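Local coordinates for protein putative oxidoreductase (Mycobacterium avium, PDB 3QHA) that probably acts as an NAD(P)-dependent oxidoreductase on the CH-OH group of its substrate, in the family of 3-hydroxyisobutyrate and 6-phosphogluconate dehydrogenases, at residues Gly19-Gly24 with Asp72-Thr77; Asp63-Val68 with Val88-Gly93; Thr99-His104 with Arg122-Val127. All blocks are in the same frame, centred on the assembly; numbering follows the deposited sequence.

Contact 1 of 3, residues Gly19-Gly24 with Asp72-Thr77; sequences GYIGLG and DLIHIT
Gly19 opens the parallel pairing by giving its N-H to Leu73 O and taking the N-H of His75 on its own carbonyl. That second bond is short, 2.7 Å from His75 N to Gly19 O, and nearly straight at hydrogen, yet the donor stands above the carbonyl plane. Tyr20 comes next, its side chain on the same face of the sheet as His75. CD1 at the rim of its ring lies 3.4 Å from His75 CB, while His75 O sits over one ring face, toward the rim. The Tyr20 and His75 planes are near parallel at 21°, but slid so far apart that the rings barely overlap. The phenol runs on to the strand end, where Tyr20 OH and Thr77 OG1 share a hydrogen bond of 2.7 Å; Thr77 turns OG1 anti to its carbonyl carbon (chi1 -57°). Ile21, on the other face, binds His75 O through its N and receives Thr77 N on its O, while its CB packs on Ile76 CG1. Just past the strand end, Gly22 still lies close, its CA 3.3 Å from Thr77 O in a CA-H...O contact, where a side chain would collide. Glycine here fits the GxGxxG pattern of Rossmann folds, so this strand end probably borders the dinucleotide-binding site. His75 ND1 is bound to His104 and the buried phenol to Thr77, so both find protein partners on this face.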
loop_
_atom_site.group_PDB
_atom_site.type_symbol
_atom_site.label_atom_id
_atom_site.label_comp_id
_atom_site.label_asym_id
_atom_site.label_seq_id
_atom_site.Cartn_x
_atom_site.Cartn_y
_atom_site.Cartn_z
ATOM N N GLY B 19 30.476 7.899 -11.148
ATOM C CA GLY B 19 30.875 6.520 -11.402
ATOM C C GLY B 19 29.770 5.577 -10.966
ATOM O O GLY B 19 29.073 5.852 -9.987
ATOM N N TYR B 20 29.594 4.475 -11.691
ATOM C CA TYR B 20 28.603 3.465 -11.314
ATOM C C TYR B 20 29.161 2.052 -11.456
ATOM O O TYR B 20 29.615 1.657 -12.532
ATOM C CB TYR B 20 27.311 3.606 -12.131
ATOM C CG TYR B 20 26.092 3.187 -11.337
ATOM C CD1 TYR B 20 25.217 4.134 -10.818
ATOM C CD2 TYR B 20 25.838 1.844 -11.065
ATOM C CE1 TYR B 20 24.113 3.759 -10.068
ATOM C CE2 TYR B 20 24.736 1.461 -10.316
ATOM C CZ TYR B 20 23.879 2.421 -9.821
ATOM O OH TYR B 20 22.786 2.041 -9.078
ATOM N N ILE B 21 29.118 1.297 -10.360
ATOM C CA ILE B 21 29.570 -0.090 -10.347
ATOM C C ILE B 21 28.378 -1.002 -10.055
ATOM O O ILE B 21 27.720 -0.858 -9.021
ATOM C CB ILE B 21 30.683 -0.306 -9.306
ATOM C CG1 ILE B 21 31.898 0.567 -9.648
ATOM C CG2 ILE B 21 31.089 -1.775 -9.249
ATOM C CD1 ILE B 21 33.005 0.498 -8.626
ATOM N N GLY B 22 28.108 -1.926 -10.982
ATOM C CA GLY B 22 26.968 -2.845 -10.890
ATOM C C GLY B 22 25.798 -2.398 -11.753
ATOM O O GLY B 22 25.062 -1.488 -11.376
ATOM N N LEU B 23 25.628 -3.041 -12.907
ATOM C CA LEU B 23 24.586 -2.675 -13.873
ATOM C C LEU B 23 23.519 -3.767 -13.985
ATOM O O LEU B 23 23.169 -4.204 -15.083
ATOM C CB LEU B 23 25.209 -2.403 -15.248
ATOM C CG LEU B 23 26.284 -1.312 -15.300
ATOM C CD1 LEU B 23 26.894 -1.222 -16.690
ATOM C CD2 LEU B 23 25.713 0.031 -14.882
ATOM N N GLY B 24 23.004 -4.200 -12.837
ATOM C CA GLY B 24 21.934 -5.192 -12.785
ATOM C C GLY B 24 20.573 -4.555 -12.997
ATOM O O GLY B 24 20.467 -3.484 -13.601
ATOM N N ASP B 72 34.285 11.605 -8.978
ATOM C CA ASP B 72 34.058 12.341 -7.730
ATOM C C ASP B 72 33.031 11.652 -6.836
ATOM O O ASP B 72 33.156 11.677 -5.610
ATOM C CB ASP B 72 33.566 13.763 -8.020
ATOM C CG ASP B 72 34.541 14.564 -8.860
ATOM O OD1 ASP B 72 34.110 15.121 -9.890
ATOM O OD2 ASP B 72 35.733 14.636 -8.494
ATOM N N LEU B 73 32.003 11.072 -7.454
ATOM C CA LEU B 73 30.921 10.408 -6.727
ATOM C C LEU B 73 30.658 9.049 -7.359
ATOM O O LEU B 73 30.197 8.966 -8.498
ATOM C CB LEU B 73 29.656 11.270 -6.750
ATOM C CG LEU B 73 28.372 10.682 -6.150
ATOM C CD1 LEU B 73 28.566 10.250 -4.701
ATOM C CD2 LEU B 73 27.239 11.686 -6.261
ATOM N N ILE B 74 30.947 7.993 -6.608
ATOM C CA ILE B 74 30.933 6.631 -7.130
ATOM C C ILE B 74 29.784 5.852 -6.515
ATOM O O ILE B 74 29.735 5.667 -5.301
ATOM C CB ILE B 74 32.254 5.902 -6.809
ATOM C CG1 ILE B 74 33.439 6.645 -7.429
ATOM C CG2 ILE B 74 32.210 4.463 -7.312
ATOM C CD1 ILE B 74 34.773 6.233 -6.855
ATOM N N HIS B 75 28.869 5.391 -7.362
ATOM C CA HIS B 75 27.693 4.652 -6.921
ATOM C C HIS B 75 27.940 3.148 -7.010
ATOM O O HIS B 75 28.500 2.663 -7.999
ATOM C CB HIS B 75 26.494 5.021 -7.790
ATOM C CG HIS B 75 26.122 6.470 -7.730
ATOM N ND1 HIS B 75 25.285 6.984 -6.763
ATOM C CD2 HIS B 75 26.457 7.511 -8.528
ATOM C CE1 HIS B 75 25.129 8.281 -6.963
ATOM N NE2 HIS B 75 25.830 8.626 -8.026
ATOM N N ILE B 76 27.518 2.410 -5.983
ATOM C CA ILE B 76 27.692 0.956 -5.949
ATOM C C ILE B 76 26.363 0.244 -5.690
ATOM O O ILE B 76 25.716 0.471 -4.666
ATOM C CB ILE B 76 28.703 0.536 -4.860
ATOM C CG1 ILE B 76 30.091 1.108 -5.160
ATOM C CG2 ILE B 76 28.786 -0.989 -4.754
ATOM C CD1 ILE B 76 31.072 0.918 -4.023
ATOM N N THR B 77 25.969 -0.613 -6.630
ATOM C CA THR B 77 24.803 -1.480 -6.481
ATOM C C THR B 77 25.187 -2.890 -6.911
ATOM O O THR B 77 25.221 -3.190 -8.103
ATOM C CB THR B 77 23.615 -0.994 -7.343
ATOM O OG1 THR B 77 23.282 0.352 -6.990
ATOM C CG2 THR B 77 22.392 -1.887 -7.139
#

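Contact 2 of 3, residues Asp63-Val68 with Val88-Gly93; sequences DSVADV and VGELAG
Val65 and Leu91 meet where the short, weakly bonded helix 65-68 comes up against the last turns of helix 81-92. Val65 sets CG1 anti to its backbone N (chi1 173°), which puts that methyl within contact of two partners: Leu91 CD2 at 3.7 Å and Glu90 CG at 3.6 Å. Leu91 starts out beside the contact rather than into it; chi1 sets CG anti to the carbonyl carbon, and with CD1 extended (chi2 170°) the other methyl, CD2, is the one that meets Val65. The two side chains cross at about a right angle, and CD2 also reaches Val65 O, 3.2 Å away, a close carbon-to-oxygen approach without a hydrogen bond. Glu90 points at the other helix from the start. Its chain bends at chi2 (76°), so the methylene part lies against Val65 while the carboxylate reaches over to the next residue, with OE2 3.7 Å from Ala66 CB. No hydrogen bond bridges the two segments; the contact is mainly apolar, with the Glu90 carboxylate at its exposed margin. The short helix has polar fastenings of its own: Ser64 is the N-cap, its OG accepting from Asp67 N at 3.1 Å, and Asp67 OD2 takes the N-H of Asp63 on its anti lone pair. On the sheet side, Val65, Val68 and Leu91 touch Ile21 of strand 18-21, and Val68 and Leu91 also touch Ile74 of strand 73-76. Both helices therefore cover the same face of the sheet, with helix 109-119 flanking helix 81-92 through Val88 and Ala92.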
loop_
_atom_site.group_PDB
_atom_site.type_symbol
_atom_site.label_atom_id
_atom_site.label_comp_id
_atom_site.label_asym_id
_atom_site.label_seq_id
_atom_site.Cartn_x
_atom_site.Cartn_y
_atom_site.Cartn_z
ATOM N N ASP B 63 37.372 0.254 -17.695
ATOM C CA ASP B 63 38.055 -1.009 -17.953
ATOM C C ASP B 63 38.083 -1.877 -16.698
ATOM O O ASP B 63 38.292 -3.090 -16.777
ATOM C CB ASP B 63 39.490 -0.742 -18.424
ATOM C CG ASP B 63 39.548 -0.073 -19.790
ATOM O OD1 ASP B 63 38.714 -0.405 -20.660
ATOM O OD2 ASP B 63 40.442 0.777 -20.000
ATOM N N SER B 64 37.870 -1.250 -15.544
ATOM C CA SER B 64 38.001 -1.923 -14.257
ATOM C C SER B 64 37.379 -1.086 -13.145
ATOM O O SER B 64 37.058 0.087 -13.344
ATOM C CB SER B 64 39.482 -2.166 -13.940
ATOM O OG SER B 64 40.193 -0.943 -13.843
ATOM N N VAL B 65 37.215 -1.695 -11.974
ATOM C CA VAL B 65 36.762 -0.968 -10.787
ATOM C C VAL B 65 37.766 0.126 -10.408
ATOM O O VAL B 65 37.377 1.213 -9.974
ATOM C CB VAL B 65 36.553 -1.918 -9.589
ATOM C CG1 VAL B 65 36.239 -1.131 -8.321
ATOM C CG2 VAL B 65 35.438 -2.916 -9.886
ATOM N N ALA B 66 39.054 -0.164 -10.585
ATOM C CA ALA B 66 40.122 0.796 -10.291
ATOM C C ALA B 66 40.051 2.025 -11.199
ATOM O O ALA B 66 40.393 3.133 -10.782
ATOM C CB ALA B 66 41.491 0.125 -10.420
ATOM N N ASP B 67 39.611 1.814 -12.438
ATOM C CA ASP B 67 39.412 2.897 -13.400
ATOM C C ASP B 67 38.302 3.846 -12.932
ATOM O O ASP B 67 38.430 5.067 -13.039
ATOM C CB ASP B 67 39.062 2.311 -14.777
ATOM C CG ASP B 67 39.196 3.320 -15.909
ATOM O OD1 ASP B 67 39.685 4.449 -15.675
ATOM O OD2 ASP B 67 38.811 2.976 -17.049
ATOM N N VAL B 68 37.226 3.270 -12.397
ATOM C CA VAL B 68 36.062 4.038 -11.943
ATOM C C VAL B 68 36.405 4.974 -10.777
ATOM O O VAL B 68 35.753 6.002 -10.588
ATOM C CB VAL B 68 34.897 3.098 -11.534
ATOM C CG1 VAL B 68 33.692 3.896 -11.055
ATOM C CG2 VAL B 68 34.504 2.204 -12.701
ATOM N N VAL B 88 34.623 -1.489 -2.635
ATOM C CA VAL B 88 35.117 -0.290 -1.950
ATOM C C VAL B 88 36.584 -0.472 -1.554
ATOM O O VAL B 88 37.369 0.473 -1.624
ATOM C CB VAL B 88 34.268 0.108 -0.703
ATOM C CG1 VAL B 88 32.774 0.024 -1.006
ATOM C CG2 VAL B 88 34.626 -0.746 0.512
ATOM N N GLY B 89 36.948 -1.689 -1.150
ATOM C CA GLY B 89 38.341 -2.033 -0.864
ATOM C C GLY B 89 39.251 -1.861 -2.070
ATOM O O GLY B 89 40.399 -1.443 -1.931
ATOM N N GLU B 90 38.732 -2.184 -3.252
ATOM C CA GLU B 90 39.452 -1.991 -4.515
ATOM C C GLU B 90 39.516 -0.504 -4.878
ATOM O O GLU B 90 40.561 -0.007 -5.297
ATOM C CB GLU B 90 38.774 -2.802 -5.631
ATOM C CG GLU B 90 39.257 -2.530 -7.063
ATOM C CD GLU B 90 40.608 -3.149 -7.389
ATOM O OE1 GLU B 90 41.229 -3.766 -6.497
ATOM O OE2 GLU B 90 41.050 -3.017 -8.552
ATOM N N LEU B 91 38.392 0.194 -4.718
ATOM C CA LEU B 91 38.323 1.640 -4.964
ATOM C C LEU B 91 39.218 2.454 -4.021
ATOM O O LEU B 91 39.758 3.491 -4.413
ATOM C CB LEU B 91 36.880 2.141 -4.818
ATOM C CG LEU B 91 35.855 1.739 -5.883
ATOM C CD1 LEU B 91 34.452 2.134 -5.432
ATOM C CD2 LEU B 91 36.189 2.372 -7.224
ATOM N N ALA B 92 39.365 1.979 -2.784
ATOM C CA ALA B 92 40.055 2.727 -1.725
ATOM C C ALA B 92 41.524 3.017 -2.035
ATOM O O ALA B 92 42.065 4.028 -1.582
ATOM C CB ALA B 92 39.937 1.985 -0.394
ATOM N N GLY B 93 42.159 2.135 -2.804
ATOM C CA GLY B 93 43.557 2.314 -3.201
ATOM C C GLY B 93 43.775 3.207 -4.415
ATOM O O GLY B 93 44.921 3.484 -4.774
#

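Contact 3 of 3, residues Thr99-His104 with Arg122-Val127; sequences TVIAIH and RDIHIV
With chi1 and chi2 both near -60° (-57° and -53°), Ile124 folds its CD1 back to Thr99 CB, 3.7 Å away, so that the two side chains lie next to each other and point the same way. Ile126 has the same double turn, which brings its CD1 to 3.8 Å from Ile101 CB. Ile101 also reaches Ile124, CD1 meeting CG2 at 4.0 Å, and thus packs against Ile126 of the next strand and Ile124 in the loop just before it. On the opposite face Val100 CG1 meets Val127 CG2 at 4.1 Å. Between the two side-chain layers the backbones are joined by four hydrogen bonds in parallel register, His125 N to Thr99 O, Ile101 N to His125 O, Val127 N to Ile101 O and Ile103 N to Val127 O. The carbonyls point almost straight at their donors, as in the 2.7 Å bond from Ile101 N to His125 O. Leu115 and Leu119 of helix 109-119 cover the isoleucine face, and Val153 of helix 151-164 lies against His125 and Val127. Asp123, at positive phi, ends helix 109-119 in a Schellman motif just before the second strand begins. Strand, helix and parallel neighbouring strand form a beta-alpha-beta unit of the Rossmann fold.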
loop_
_atom_site.group_PDB
_atom_site.type_symbol
_atom_site.label_atom_id
_atom_site.label_comp_id
_atom_site.label_asym_id
_atom_site.label_seq_id
_atom_site.Cartn_x
_atom_site.Cartn_y
_atom_site.Cartn_z
ATOM N N THR B 99 36.798 11.984 -2.399
ATOM C CA THR B 99 35.854 11.158 -3.157
ATOM C C THR B 99 34.719 10.661 -2.264
ATOM O O THR B 99 34.939 10.342 -1.094
ATOM C CB THR B 99 36.554 9.927 -3.777
ATOM O OG1 THR B 99 37.580 10.357 -4.680
ATOM C CG2 THR B 99 35.556 9.052 -4.532
ATOM N N VAL B 100 33.511 10.600 -2.822
ATOM C CA VAL B 100 32.357 10.042 -2.120
ATOM C C VAL B 100 31.944 8.716 -2.752
ATOM O O VAL B 100 31.872 8.599 -3.976
ATOM C CB VAL B 100 31.150 10.997 -2.150
ATOM C CG1 VAL B 100 30.004 10.432 -1.316
ATOM C CG2 VAL B 100 31.545 12.384 -1.646
ATOM N N ILE B 101 31.678 7.722 -1.909
ATOM C CA ILE B 101 31.167 6.433 -2.358
ATOM C C ILE B 101 29.766 6.241 -1.792
ATOM O O ILE B 101 29.583 6.267 -0.573
ATOM C CB ILE B 101 32.068 5.274 -1.897
ATOM C CG1 ILE B 101 33.496 5.477 -2.411
ATOM C CG2 ILE B 101 31.510 3.940 -2.388
ATOM C CD1 ILE B 101 34.432 4.326 -2.107
ATOM N N ALA B 102 28.789 6.058 -2.679
ATOM C CA ALA B 102 27.394 5.854 -2.289
ATOM C C ALA B 102 26.973 4.404 -2.518
ATOM O O ALA B 102 27.000 3.921 -3.647
ATOM C CB ALA B 102 26.487 6.793 -3.070
ATOM N N ILE B 103 26.572 3.723 -1.447
ATOM C CA ILE B 103 26.143 2.325 -1.523
ATOM C C ILE B 103 24.614 2.229 -1.552
ATOM O O ILE B 103 23.941 2.679 -0.625
ATOM C CB ILE B 103 26.681 1.509 -0.335
ATOM C CG1 ILE B 103 28.201 1.668 -0.217
ATOM C CG2 ILE B 103 26.327 0.036 -0.498
ATOM C CD1 ILE B 103 28.773 1.117 1.073
ATOM N N HIS B 104 24.077 1.638 -2.618
ATOM C CA HIS B 104 22.628 1.566 -2.829
ATOM C C HIS B 104 22.021 0.178 -2.612
ATOM O O HIS B 104 20.808 0.055 -2.441
ATOM C CB HIS B 104 22.286 2.028 -4.241
ATOM C CG HIS B 104 22.798 3.395 -4.570
ATOM N ND1 HIS B 104 22.348 4.530 -3.932
ATOM C CD2 HIS B 104 23.714 3.809 -5.474
ATOM C CE1 HIS B 104 22.969 5.585 -4.427
ATOM N NE2 HIS B 104 23.804 5.174 -5.364
ATOM N N ARG B 122 41.904 7.877 4.252
ATOM C CA ARG B 122 42.210 8.293 2.883
ATOM C C ARG B 122 41.413 9.545 2.523
ATOM O O ARG B 122 41.459 10.014 1.382
ATOM C CB ARG B 122 41.866 7.177 1.893
ATOM C CG ARG B 122 41.958 5.753 2.437
ATOM C CD ARG B 122 43.210 5.047 2.016
ATOM N NE ARG B 122 43.066 3.615 2.261
ATOM C CZ ARG B 122 43.694 2.655 1.583
ATOM N NH1 ARG B 122 43.475 1.384 1.900
ATOM N NH2 ARG B 122 44.536 2.947 0.592
ATOM N N ASP B 123 40.691 10.079 3.507
ATOM C CA ASP B 123 39.709 11.131 3.294
ATOM C C ASP B 123 38.735 10.744 2.177
ATOM O O ASP B 123 38.397 11.565 1.325
ATOM C CB ASP B 123 40.400 12.472 3.009
ATOM C CG ASP B 123 39.508 13.673 3.315
ATOM O OD1 ASP B 123 38.963 13.749 4.439
ATOM O OD2 ASP B 123 39.355 14.545 2.432
ATOM N N ILE B 124 38.305 9.480 2.183
ATOM C CA ILE B 124 37.249 9.009 1.291
ATOM C C ILE B 124 35.975 8.892 2.110
ATOM O O ILE B 124 35.980 8.324 3.204
ATOM C CB ILE B 124 37.564 7.638 0.647
ATOM C CG1 ILE B 124 38.881 7.682 -0.130
ATOM C CG2 ILE B 124 36.434 7.211 -0.285
ATOM C CD1 ILE B 124 38.971 8.796 -1.148
ATOM N N HIS B 125 34.889 9.429 1.567
ATOM C CA HIS B 125 33.620 9.503 2.273
ATOM C C HIS B 125 32.687 8.366 1.854
ATOM O O HIS B 125 32.512 8.105 0.662
ATOM C CB HIS B 125 32.963 10.856 2.001
ATOM C CG HIS B 125 33.784 12.024 2.450
ATOM N ND1 HIS B 125 33.952 12.345 3.780
ATOM C CD2 HIS B 125 34.481 12.949 1.749
ATOM C CE1 HIS B 125 34.719 13.416 3.878
ATOM N NE2 HIS B 125 35.052 13.803 2.661
ATOM N N ILE B 126 32.105 7.690 2.844
ATOM C CA ILE B 126 31.110 6.645 2.613
ATOM C C ILE B 126 29.716 7.167 2.939
ATOM O O ILE B 126 29.521 7.875 3.931
ATOM C CB ILE B 126 31.372 5.395 3.483
ATOM C CG1 ILE B 126 32.519 4.562 2.905
ATOM C CG2 ILE B 126 30.115 4.526 3.582
ATOM C CD1 ILE B 126 32.164 3.824 1.623
ATOM N N VAL B 127 28.760 6.802 2.091
ATOM C CA VAL B 127 27.355 7.110 2.291
ATOM C C VAL B 127 26.528 5.850 2.002
ATOM O O VAL B 127 26.713 5.217 0.960
ATOM C CB VAL B 127 26.914 8.242 1.343
ATOM C CG1 VAL B 127 25.397 8.273 1.194
ATOM C CG2 VAL B 127 27.450 9.590 1.830
#

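Overall arrangement
Contacts 1 and 3 are buried strand pairings within one sheet, whereas contact 2 is a partly buried helix-to-helix meeting nearer the surface. Strands 73-76 and 100-103 are neighbours, so contacts 1 and 3 are joined directly: Ile74 O accepts from Ala102 N, and Ile76 CD1 packs on Ile101 CG2. Contact 2 lies over the isoleucine face of that sheet, with Val88 on Ile76 and Leu91 on Ile101. Their chemistry follows these places. Backbone hydrogen bonds hold both strand pairs; contact 1 adds a phenol-hydroxyl bond, contact 3 relies on branched aliphatic side chains, and contact 2 has no hydrogen bond between its segments and relies on mostly apolar packing with a carboxylate at the margin.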